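Local structure of cytoplasmic export protein 1 (3VWA) at residues P205-N211 / R228-T234; V109-I113 / I195-M199; S188-L193 / I215-T221; S101-F107 / E274-T280. The protein binds tRNA and takes part in its nuclear export, perhaps handing aminoacylated tRNAs from export receptors at the nuclear pore to the translation machinery. All coordinates share one frame; numbering follows the deposited sequence.

Contact 1: P205-N211 / R228-T234; sequences PKDWIVN and RLENTET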
# COMPACT_ATOMS: atom_id res chain seq x y z
N PRO A 205 -14.39 9.72 -24.15
CA PRO A 205 -13.54 10.42 -25.08
C PRO A 205 -14.36 10.86 -26.30
O PRO A 205 -15.17 10.08 -26.81
CB PRO A 205 -12.51 9.36 -25.49
CG PRO A 205 -12.44 8.45 -24.32
CD PRO A 205 -13.86 8.39 -23.80
N LYS A 206 -14.12 12.08 -26.75
CA LYS A 206 -14.73 12.64 -27.95
C LYS A 206 -14.50 11.69 -29.11
O LYS A 206 -15.45 11.32 -29.80
CB LYS A 206 -14.13 14.01 -28.27
CG LYS A 206 -14.81 15.20 -27.62
CD LYS A 206 -15.30 14.91 -26.20
CE LYS A 206 -16.57 15.69 -25.88
NZ LYS A 206 -17.55 15.67 -27.01
N ASP A 207 -13.26 11.25 -29.26
CA ASP A 207 -12.89 10.37 -30.38
C ASP A 207 -13.33 8.92 -30.18
O ASP A 207 -13.02 8.05 -31.01
CB ASP A 207 -11.39 10.47 -30.72
CG ASP A 207 -10.49 10.13 -29.54
OD1 ASP A 207 -9.26 10.23 -29.68
OD2 ASP A 207 -11.01 9.79 -28.47
N TRP A 208 -14.05 8.66 -29.10
CA TRP A 208 -14.66 7.34 -28.92
C TRP A 208 -16.15 7.38 -29.08
O TRP A 208 -16.80 6.34 -29.09
CB TRP A 208 -14.31 6.75 -27.54
CG TRP A 208 -12.86 6.27 -27.41
CD1 TRP A 208 -11.77 6.56 -28.26
CD2 TRP A 208 -12.31 5.44 -26.36
NE1 TRP A 208 -10.62 5.93 -27.81
CE2 TRP A 208 -10.87 5.24 -26.69
CE3 TRP A 208 -12.84 4.81 -25.23
CZ2 TRP A 208 -10.03 4.47 -25.88
CZ3 TRP A 208 -11.97 4.02 -24.43
CH2 TRP A 208 -10.62 3.88 -24.74
N ILE A 209 -16.72 8.58 -29.19
CA ILE A 209 -18.17 8.69 -29.22
C ILE A 209 -18.81 7.84 -30.31
O ILE A 209 -19.78 7.11 -30.07
CB ILE A 209 -18.67 10.16 -29.26
CG1 ILE A 209 -18.73 10.73 -27.84
CG2 ILE A 209 -20.06 10.22 -29.86
CD1 ILE A 209 -18.91 12.24 -27.78
N VAL A 210 -18.26 7.89 -31.51
CA VAL A 210 -18.98 7.29 -32.62
C VAL A 210 -18.80 5.80 -32.55
O VAL A 210 -19.76 5.03 -32.75
CB VAL A 210 -18.53 7.83 -33.98
CG1 VAL A 210 -18.98 6.88 -35.09
CG2 VAL A 210 -19.08 9.24 -34.20
N ASN A 211 -17.57 5.39 -32.29
CA ASN A 211 -17.27 3.97 -32.19
C ASN A 211 -18.18 3.27 -31.18
O ASN A 211 -18.80 2.26 -31.50
CB ASN A 211 -15.78 3.76 -31.91
CG ASN A 211 -14.91 4.17 -33.09
OD1 ASN A 211 -15.24 3.85 -34.23
ND2 ASN A 211 -13.80 4.87 -32.84
N ARG A 228 -10.41 0.26 -34.15
CA ARG A 228 -10.71 1.69 -34.33
C ARG A 228 -10.19 2.48 -33.15
O ARG A 228 -9.47 3.49 -33.30
CB ARG A 228 -12.22 1.91 -34.52
CG ARG A 228 -12.71 1.39 -35.85
CD ARG A 228 -14.22 1.26 -35.91
NE ARG A 228 -14.70 1.00 -37.27
CZ ARG A 228 -15.40 1.86 -38.02
NH1 ARG A 228 -15.75 3.05 -37.55
NH2 ARG A 228 -15.78 1.51 -39.24
N LEU A 229 -10.52 1.97 -31.97
CA LEU A 229 -10.13 2.55 -30.71
C LEU A 229 -8.61 2.54 -30.60
O LEU A 229 -8.00 3.54 -30.20
CB LEU A 229 -10.79 1.71 -29.59
CG LEU A 229 -11.74 2.38 -28.58
CD1 LEU A 229 -12.90 3.11 -29.23
CD2 LEU A 229 -12.25 1.40 -27.51
N GLU A 230 -7.99 1.43 -30.97
CA GLU A 230 -6.53 1.32 -30.93
C GLU A 230 -5.86 2.40 -31.76
O GLU A 230 -4.71 2.79 -31.48
CB GLU A 230 -6.06 -0.06 -31.36
CG GLU A 230 -6.27 -1.09 -30.26
CD GLU A 230 -5.98 -2.52 -30.67
OE1 GLU A 230 -5.31 -2.76 -31.69
OE2 GLU A 230 -6.44 -3.43 -29.96
N ASN A 231 -6.60 2.90 -32.74
CA ASN A 231 -6.10 3.93 -33.61
C ASN A 231 -6.30 5.35 -33.10
O ASN A 231 -5.64 6.28 -33.59
CB ASN A 231 -6.67 3.78 -35.01
CG ASN A 231 -5.59 3.58 -36.03
OD1 ASN A 231 -4.94 2.51 -36.07
ND2 ASN A 231 -5.34 4.62 -36.85
N THR A 232 -7.16 5.53 -32.12
CA THR A 232 -7.53 6.88 -31.75
C THR A 232 -6.41 7.54 -30.95
O THR A 232 -5.52 6.86 -30.40
CB THR A 232 -8.81 6.87 -30.93
OG1 THR A 232 -8.60 6.08 -29.75
CG2 THR A 232 -9.93 6.30 -31.76
N GLU A 233 -6.45 8.86 -30.88
CA GLU A 233 -5.45 9.62 -30.13
C GLU A 233 -5.53 9.26 -28.64
O GLU A 233 -4.52 9.14 -27.98
CB GLU A 233 -5.59 11.13 -30.40
CG GLU A 233 -4.63 12.04 -29.62
CD GLU A 233 -3.12 11.78 -29.88
OE1 GLU A 233 -2.29 12.11 -28.99
OE2 GLU A 233 -2.75 11.26 -30.97
N THR A 234 -6.75 9.06 -28.14
CA THR A 234 -6.98 8.70 -26.72
C THR A 234 -6.22 7.45 -26.32
O THR A 234 -5.45 7.43 -25.36
CB THR A 234 -8.47 8.52 -26.46
OG1 THR A 234 -9.11 9.76 -26.71
CG2 THR A 234 -8.78 8.02 -25.01
O HOH W 1 -8.10 10.45 -32.20

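Contact 2: V109-I113 / I195-M199; sequences VELGI and IKSLM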
# COMPACT_ATOMS: atom_id res chain seq x y z
N VAL A 109 -9.78 3.80 -16.22
CA VAL A 109 -11.03 3.25 -16.73
C VAL A 109 -10.72 2.73 -18.15
O VAL A 109 -11.16 1.65 -18.53
CB VAL A 109 -12.16 4.37 -16.77
CG1 VAL A 109 -13.46 3.87 -17.43
CG2 VAL A 109 -12.46 4.93 -15.39
N GLU A 110 -9.96 3.50 -18.91
CA GLU A 110 -9.61 3.14 -20.26
C GLU A 110 -8.72 1.88 -20.28
O GLU A 110 -8.86 1.03 -21.14
CB GLU A 110 -8.89 4.31 -20.98
CG GLU A 110 -9.77 5.49 -21.44
CD GLU A 110 -8.96 6.75 -21.74
OE1 GLU A 110 -7.82 6.63 -22.27
OE2 GLU A 110 -9.47 7.86 -21.45
N LEU A 111 -7.77 1.81 -19.36
CA LEU A 111 -6.95 0.60 -19.17
C LEU A 111 -7.81 -0.63 -18.89
O LEU A 111 -7.62 -1.65 -19.52
CB LEU A 111 -5.92 0.83 -18.07
CG LEU A 111 -4.61 -0.01 -18.00
CD1 LEU A 111 -4.55 -0.78 -16.71
CD2 LEU A 111 -4.29 -0.90 -19.20
N GLY A 112 -8.82 -0.52 -18.02
CA GLY A 112 -9.66 -1.70 -17.73
C GLY A 112 -10.46 -2.11 -18.94
O GLY A 112 -10.57 -3.28 -19.30
N ILE A 113 -10.98 -1.11 -19.63
CA ILE A 113 -11.72 -1.39 -20.88
C ILE A 113 -10.84 -2.12 -21.87
O ILE A 113 -11.29 -3.03 -22.55
CB ILE A 113 -12.24 -0.08 -21.50
CG1 ILE A 113 -13.44 0.42 -20.66
CG2 ILE A 113 -12.66 -0.27 -22.93
CD1 ILE A 113 -13.86 1.84 -21.03
N ILE A 195 -19.58 -0.07 -21.48
CA ILE A 195 -18.70 1.09 -21.62
C ILE A 195 -19.44 2.37 -21.26
O ILE A 195 -18.89 3.24 -20.58
CB ILE A 195 -18.11 1.18 -23.03
CG1 ILE A 195 -17.02 0.11 -23.21
CG2 ILE A 195 -17.56 2.58 -23.28
CD1 ILE A 195 -16.52 -0.08 -24.64
N LYS A 196 -20.69 2.48 -21.68
CA LYS A 196 -21.47 3.67 -21.31
C LYS A 196 -21.68 3.72 -19.82
O LYS A 196 -21.65 4.81 -19.25
CB LYS A 196 -22.81 3.72 -22.05
CG LYS A 196 -22.61 4.17 -23.51
CD LYS A 196 -23.91 4.52 -24.20
CE LYS A 196 -24.63 3.26 -24.63
NZ LYS A 196 -25.94 3.52 -25.29
N SER A 197 -21.85 2.55 -19.18
CA SER A 197 -22.03 2.54 -17.72
C SER A 197 -20.72 2.88 -16.99
O SER A 197 -20.75 3.45 -15.92
CB SER A 197 -22.56 1.19 -17.20
OG SER A 197 -23.53 0.65 -18.06
N LEU A 198 -19.58 2.51 -17.59
CA LEU A 198 -18.27 2.81 -17.02
C LEU A 198 -17.92 4.29 -17.09
O LEU A 198 -17.29 4.81 -16.18
CB LEU A 198 -17.18 2.00 -17.73
CG LEU A 198 -17.15 0.53 -17.27
CD1 LEU A 198 -16.44 -0.43 -18.21
CD2 LEU A 198 -16.56 0.42 -15.86
N MSE A 199 -18.36 4.95 -18.17
CA MSE A 199 -17.89 6.28 -18.53
C MSE A 199 -19.10 7.11 -18.86
O MSE A 199 -19.68 6.92 -19.93
CB MSE A 199 -17.10 6.12 -19.83
CG MSE A 199 -15.72 6.74 -19.90
SE MSE A 199 -14.56 5.68 -21.14
CE MSE A 199 -12.91 6.11 -20.18

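Contact 3: S188-L193 / I215-T221; sequences SMGLGL and ISDGKIT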
# COMPACT_ATOMS: atom_id res chain seq x y z
N SER A 188 -21.49 -7.07 -29.11
CA SER A 188 -21.27 -5.66 -29.44
C SER A 188 -22.22 -4.73 -28.72
O SER A 188 -21.82 -3.66 -28.25
CB SER A 188 -21.44 -5.44 -30.94
OG SER A 188 -20.25 -5.73 -31.59
N MSE A 189 -23.49 -5.14 -28.64
CA MSE A 189 -24.51 -4.27 -28.03
C MSE A 189 -24.34 -4.27 -26.55
O MSE A 189 -24.53 -3.22 -25.91
CB MSE A 189 -25.91 -4.69 -28.43
CG MSE A 189 -26.21 -4.16 -29.84
SE MSE A 189 -28.03 -4.71 -30.45
CE MSE A 189 -27.44 -5.95 -31.86
N GLY A 190 -23.99 -5.43 -25.98
CA GLY A 190 -23.76 -5.52 -24.54
C GLY A 190 -22.48 -4.81 -24.11
O GLY A 190 -22.41 -4.24 -23.01
N LEU A 191 -21.47 -4.82 -24.98
CA LEU A 191 -20.22 -4.09 -24.73
C LEU A 191 -20.48 -2.59 -24.66
O LEU A 191 -19.97 -1.92 -23.77
CB LEU A 191 -19.13 -4.43 -25.79
CG LEU A 191 -17.77 -3.73 -25.58
CD1 LEU A 191 -17.22 -3.90 -24.17
CD2 LEU A 191 -16.70 -4.10 -26.60
N GLY A 192 -21.27 -2.06 -25.60
CA GLY A 192 -21.66 -0.62 -25.61
C GLY A 192 -22.34 -0.18 -24.31
O GLY A 192 -21.93 0.77 -23.67
N LEU A 193 -23.37 -0.90 -23.90
CA LEU A 193 -24.00 -0.65 -22.61
C LEU A 193 -22.99 -0.56 -21.45
O LEU A 193 -23.03 0.39 -20.65
CB LEU A 193 -25.07 -1.72 -22.33
CG LEU A 193 -26.48 -1.54 -22.91
CD1 LEU A 193 -27.14 -2.87 -23.26
CD2 LEU A 193 -27.33 -0.78 -21.91
N ILE A 215 -21.17 0.13 -31.77
CA ILE A 215 -21.31 -1.17 -31.10
C ILE A 215 -22.60 -1.19 -30.28
O ILE A 215 -23.22 -2.23 -30.11
CB ILE A 215 -20.11 -1.57 -30.20
CG1 ILE A 215 -19.85 -0.56 -29.07
CG2 ILE A 215 -18.85 -1.76 -31.00
CD1 ILE A 215 -18.82 -1.06 -28.07
N SER A 216 -23.01 -0.02 -29.81
CA SER A 216 -24.22 0.10 -28.98
C SER A 216 -25.46 -0.28 -29.77
O SER A 216 -26.42 -0.77 -29.19
CB SER A 216 -24.38 1.50 -28.41
OG SER A 216 -23.83 1.55 -27.12
N ASP A 217 -25.41 -0.07 -31.08
CA ASP A 217 -26.48 -0.42 -31.99
C ASP A 217 -26.15 -1.65 -32.80
O ASP A 217 -26.85 -1.96 -33.76
CB ASP A 217 -26.75 0.74 -32.94
CG ASP A 217 -27.22 1.96 -32.21
OD1 ASP A 217 -26.83 3.08 -32.58
OD2 ASP A 217 -27.94 1.76 -31.23
N GLY A 218 -25.05 -2.33 -32.44
CA GLY A 218 -24.70 -3.61 -33.05
C GLY A 218 -24.34 -3.53 -34.52
O GLY A 218 -24.45 -4.51 -35.26
N LYS A 219 -23.90 -2.36 -34.95
CA LYS A 219 -23.52 -2.19 -36.33
C LYS A 219 -22.18 -2.83 -36.64
O LYS A 219 -22.00 -3.35 -37.73
CB LYS A 219 -23.54 -0.71 -36.72
CG LYS A 219 -24.82 -0.01 -36.30
CD LYS A 219 -24.84 1.44 -36.76
CE LYS A 219 -26.26 1.83 -37.16
NZ LYS A 219 -26.45 3.29 -37.35
N ILE A 220 -21.24 -2.81 -35.69
CA ILE A 220 -19.90 -3.37 -35.98
C ILE A 220 -19.46 -4.44 -34.98
O ILE A 220 -20.02 -4.54 -33.87
CB ILE A 220 -18.80 -2.30 -36.08
CG1 ILE A 220 -18.60 -1.61 -34.72
CG2 ILE A 220 -19.04 -1.33 -37.26
CD1 ILE A 220 -17.50 -0.58 -34.71
N THR A 221 -18.45 -5.23 -35.35
CA THR A 221 -17.99 -6.29 -34.45
C THR A 221 -17.08 -5.74 -33.35
O THR A 221 -16.55 -4.61 -33.45
CB THR A 221 -17.26 -7.44 -35.19
OG1 THR A 221 -15.99 -6.97 -35.66
CG2 THR A 221 -18.12 -7.99 -36.36
O HOH W 2 -26.63 -1.56 -26.63

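Contact 4: S101-F107 / E274-T280; sequences SLSQNKF and EIFRNLT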
# COMPACT_ATOMS: atom_id res chain seq x y z
N SER A 101 -15.27 7.54 -7.72
CA SER A 101 -13.85 7.69 -7.51
C SER A 101 -13.03 7.28 -8.69
O SER A 101 -12.20 8.06 -9.10
CB SER A 101 -13.38 6.92 -6.29
OG SER A 101 -13.70 7.67 -5.15
N LEU A 102 -13.26 6.07 -9.22
CA LEU A 102 -12.34 5.48 -10.22
C LEU A 102 -12.41 6.24 -11.52
O LEU A 102 -11.43 6.33 -12.22
CB LEU A 102 -12.70 4.03 -10.53
CG LEU A 102 -12.66 3.03 -9.39
CD1 LEU A 102 -13.30 1.78 -9.94
CD2 LEU A 102 -11.22 2.80 -8.93
N SER A 103 -13.59 6.81 -11.80
CA SER A 103 -13.89 7.69 -12.95
C SER A 103 -12.96 8.88 -13.00
O SER A 103 -12.72 9.44 -14.04
CB SER A 103 -15.28 8.28 -12.78
OG SER A 103 -16.23 7.53 -13.45
N GLN A 104 -12.47 9.29 -11.83
CA GLN A 104 -11.52 10.40 -11.74
C GLN A 104 -10.18 10.15 -12.44
O GLN A 104 -9.53 11.08 -12.87
CB GLN A 104 -11.32 10.78 -10.27
CG GLN A 104 -12.58 11.43 -9.68
CD GLN A 104 -12.37 12.18 -8.37
OE1 GLN A 104 -11.30 12.14 -7.77
NE2 GLN A 104 -13.41 12.87 -7.91
N ASN A 105 -9.78 8.89 -12.58
CA ASN A 105 -8.58 8.56 -13.36
C ASN A 105 -9.02 7.93 -14.67
O ASN A 105 -9.18 6.68 -14.79
CB ASN A 105 -7.65 7.61 -12.58
CG ASN A 105 -6.38 7.24 -13.36
OD1 ASN A 105 -6.36 7.33 -14.56
ND2 ASN A 105 -5.31 6.86 -12.66
N LYS A 106 -9.23 8.78 -15.68
CA LYS A 106 -9.74 8.28 -16.95
C LYS A 106 -8.79 7.23 -17.56
O LYS A 106 -9.24 6.34 -18.24
CB LYS A 106 -10.01 9.44 -17.94
CG LYS A 106 -8.82 9.91 -18.77
CD LYS A 106 -9.21 11.20 -19.48
CE LYS A 106 -8.22 11.58 -20.55
NZ LYS A 106 -8.45 10.70 -21.74
N PHE A 107 -7.49 7.36 -17.32
CA PHE A 107 -6.52 6.42 -17.90
C PHE A 107 -6.77 5.03 -17.30
O PHE A 107 -6.67 4.04 -18.02
CB PHE A 107 -5.05 6.85 -17.66
CG PHE A 107 -4.69 8.16 -18.32
CD1 PHE A 107 -4.90 8.36 -19.69
CD2 PHE A 107 -4.15 9.19 -17.57
CE1 PHE A 107 -4.56 9.57 -20.29
CE2 PHE A 107 -3.83 10.41 -18.16
CZ PHE A 107 -4.02 10.61 -19.52
N GLU A 274 -0.33 11.60 -10.58
CA GLU A 274 -1.80 11.38 -10.48
C GLU A 274 -2.27 10.14 -11.22
O GLU A 274 -3.33 9.54 -10.91
CB GLU A 274 -2.60 12.69 -10.94
CG GLU A 274 -2.51 13.09 -12.43
CD GLU A 274 -1.13 13.58 -12.92
OE1 GLU A 274 -0.21 13.78 -12.09
OE2 GLU A 274 -0.92 13.79 -14.15
N ILE A 275 -1.50 9.69 -12.21
CA ILE A 275 -2.02 8.59 -13.00
C ILE A 275 -2.02 7.27 -12.19
O ILE A 275 -2.69 6.35 -12.54
CB ILE A 275 -1.35 8.42 -14.36
CG1 ILE A 275 0.07 7.79 -14.16
CG2 ILE A 275 -1.40 9.74 -15.20
CD1 ILE A 275 0.73 7.42 -15.47
N PHE A 276 -1.37 7.25 -11.06
CA PHE A 276 -1.37 6.06 -10.23
C PHE A 276 -2.37 6.18 -9.06
O PHE A 276 -2.36 5.35 -8.13
CB PHE A 276 0.05 5.81 -9.70
CG PHE A 276 1.05 5.61 -10.78
CD1 PHE A 276 1.06 4.43 -11.51
CD2 PHE A 276 1.96 6.61 -11.11
CE1 PHE A 276 1.99 4.25 -12.54
CE2 PHE A 276 2.91 6.44 -12.11
CZ PHE A 276 2.92 5.25 -12.84
N ARG A 277 -3.27 7.16 -9.12
CA ARG A 277 -4.27 7.30 -8.01
C ARG A 277 -5.60 6.94 -8.54
O ARG A 277 -5.81 7.07 -9.74
CB ARG A 277 -4.36 8.74 -7.52
CG ARG A 277 -3.14 9.24 -6.80
CD ARG A 277 -3.37 10.56 -6.08
NE ARG A 277 -2.12 10.86 -5.38
CZ ARG A 277 -1.33 11.89 -5.67
NH1 ARG A 277 -0.18 12.06 -5.00
NH2 ARG A 277 -1.71 12.77 -6.61
N ASN A 278 -6.50 6.48 -7.67
CA ASN A 278 -7.88 6.15 -8.04
C ASN A 278 -7.89 5.03 -9.07
O ASN A 278 -8.77 4.99 -9.93
CB ASN A 278 -8.62 7.36 -8.61
CG ASN A 278 -8.74 8.48 -7.60
OD1 ASN A 278 -8.15 9.53 -7.77
ND2 ASN A 278 -9.43 8.22 -6.50
N LEU A 279 -6.90 4.13 -8.99
CA LEU A 279 -6.95 2.93 -9.83
C LEU A 279 -7.68 1.78 -9.12
O LEU A 279 -7.72 1.74 -7.88
CB LEU A 279 -5.53 2.52 -10.14
CG LEU A 279 -4.76 3.49 -11.03
CD1 LEU A 279 -3.32 3.01 -11.16
CD2 LEU A 279 -5.41 3.54 -12.39
N THR A 280 -8.24 0.82 -9.86
CA THR A 280 -8.74 -0.41 -9.17
C THR A 280 -7.65 -1.09 -8.35
O THR A 280 -6.50 -1.22 -8.80
CB THR A 280 -9.42 -1.44 -10.09
OG1 THR A 280 -8.79 -1.44 -11.38
CG2 THR A 280 -10.91 -1.10 -10.23
O HOH W 3 -9.23 4.28 -12.79

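Contact 1: P205-N211 / R228-T234
The indole of Trp208 is gripped on both faces and at its edge by the 228-234 segment. Leu229 lies over one face, with CD1 3.6 Å from the centroid of the five-membered ring and only 7° off its normal, a textbook CH-pi contact. On the opposite face sit Thr234 CG2 and Pro205, three residues before the tryptophan, whose CG also meets that methyl; both are displaced toward the rim. At the edge, Trp208 NE1 donates to Thr232 OG1 at 2.8 Å, close to the ring plane, and Thr232 OG1 in turn donates to Leu229 O at 2.6 Å. The buried indole N-H is thus satisfied, and the bond fixes the ring's rotation.

The second flat group, the carboxylate of Asp207, faces the start of helix 233-237. Its CG is tucked between the backbone N and carbonyl carbon (chi1 58°), which brings both oxygens to Thr234: OD2 takes the hydroxyl OG1 at 2.6 Å and OD1 the backbone N at 3.2 Å, each through a syn lone pair. A water joins Asp207 OD1 to Glu233 N as well. This negative group beside a helix N-terminus is probably stabilised as the anion. More loosely, Arg228 NH1 reaches Asn211 OD1 in a weak 3.5 Å bond, with the amide and guanidinium planes 85° apart.

Thr232 is the N-cap of helix 233-237, whose Trp235 rests on Trp208 and Leu229. Helix 106-122 also packs here, with Glu110 against Trp208 and Thr234, and Leu117 against Leu229.

Contact 2: V109-I113 / I195-M199
Met199, a selenomethionine, reaches across to helix 106-122 with an extended end, and its methyl meets two residues there in different ways. Against Val109 the two side chains slide past each other in opposite directions, with Met199 CE 3.6 Å from Val109 CG1. Against Glu110 they cross at about a right angle, and CE comes to 3.4 Å from Glu110 CG, the aliphatic part of that chain. The selenium itself packs obliquely against Ile113, SE to CD1 3.9 Å.

One turn beyond Val109, Ile113 passes alongside Leu198 in the opposite direction, CG1 of the first 4.0 Å from CD1 of the second. Val109 CG1 stands anti to its own nitrogen (chi1 175°), a rotation that carries the methyl over to Leu198 CB as well as to Met199. Ile195 adds a looser touch, its CG1 4.2 Å from Ile113 CD1. Apolar side-chain atoms carry the joint; the carboxylate of Glu110 points past it to a salt bridge with Lys106 and a hydrogen bond with Asn238.

This seam fastens the end of helix 186-198 to the first turns of helix 106-122. Phe94 and Trp96 lie on Leu198, Val212 of helix 209-216 backs Ile195, and helix 239-248 takes the far side of helix 106-122 at Leu111.

Contact 3: S188-L193 / I215-T221
A Schellman motif ends helix 209-216, and its glycine, Gly218 with positive phi, lies under Met189 of helix 186-198. Met189 is a selenomethionine; a bend at its last torsion (chi3 -111°) lays CE over Gly218 CA at 3.8 Å, while CG sits 3.4 Å from Gly218 N. Its backbone joins in too: Met189 CA makes a CA-H...O contact of 3.2 Å with Ile215 O.

One turn on, Gly192 has no side chain, and the helices come so close that its CA is 4.3 Å from Ser216 CA. Ser216 OG rests on Gly192 CA, though its hydrogen goes weakly back to Val212 O. Ile215 CD1 is wedged beside the same glycine and against Leu191, 3.8 Å from Leu191 CG. At the start of the 188-193 segment, Ser188 OG donates to Ile220 O at 2.6 Å, in the plane of that carbonyl.

A water donates to both Met189 O and Ser216 O, tying the two backbones together. Ser188 O and Ile215 O also approach each other to 2.7 Å, although both are acceptors. The chemistry is that of a very close backbone crossing in which each of these carbonyls finds its own donor: Ser188 O takes Gly192 N in its own helix, while Ile215 O has both a weak bond from Gly218 N and the Met189 CA-H contact. These local donors may ease the closeness of the two oxygens.

Contact 4: S101-F107 / E274-T280
Asn105 is the tight part of this joint, its amide pushed into the bend of the 274-280 loop. CG stands anti to the backbone N (chi1 -180°), and from there ND2 grips two carbonyls at once: Ile275 O at 2.7 Å and Arg277 O at 3.0 Å. Both acceptors lie close to the amide plane, but they are met differently. The bond to Arg277 O is nearly straight, at 165°, whereas at Ile275 O the donor stands well above the carbonyl plane. Together they hold the amide flat and fix its flip, while Leu279 CD2 packs against it, 3.3 Å from ND2.

Side-chain packing flanks this buried amide. Phe107 CD2 makes an apolar contact with Ile275 CG2, obliquely at 3.7 Å, with Leu240 lying on both residues. Leu102 lays CD2 against the carbonyl of Asn278, 3.4 Å from its O, and sends CD1 crosswise onto the methyl CG2 of Thr280, whose hydroxyl is bound by Trp144. A water lies between Leu102 O and Asn278 O on this inner side, away from the amides of Gln104 and Asn278.

The outer side is looser. Gln104 and Asn278 bring OE1 and OD1 only to 4.1 Å, their amide planes 75° apart, and Asn278 CB merely rests on Ser101 O.

Residues 102-105 form a type I turn that ends in an N-cap: Asn105 OD1 accepts from Gly108 N at the start of helix 106-122. One asparagine side chain thus caps a helix of the kinase-like domain with its oxygen and, with its nitrogen, holds the loop leading on toward the HEAT-repeat part of the chain.

How the contacts relate
All four contacts lie in or beside the helical part of the N-terminal kinase-like domain. Contact 2 is the middle of the cluster: centre to centre it is about 13 Å from contact 1, 14 Å from contact 3 and 11 Å from contact 4. It shares helix 186-198 with contact 3 and helix 106-122 with contact 4, while contacts 1 and 3 share helix 209-216. Along the chain, contact 4 encloses the rest; contacts 2 and 3 interleave, as do 1 and 3. Contacts 3 and 4, about 26 Å apart, do not touch. The helices thus form one interlocked bundle, with contact 4 at its border toward the later helical repeats.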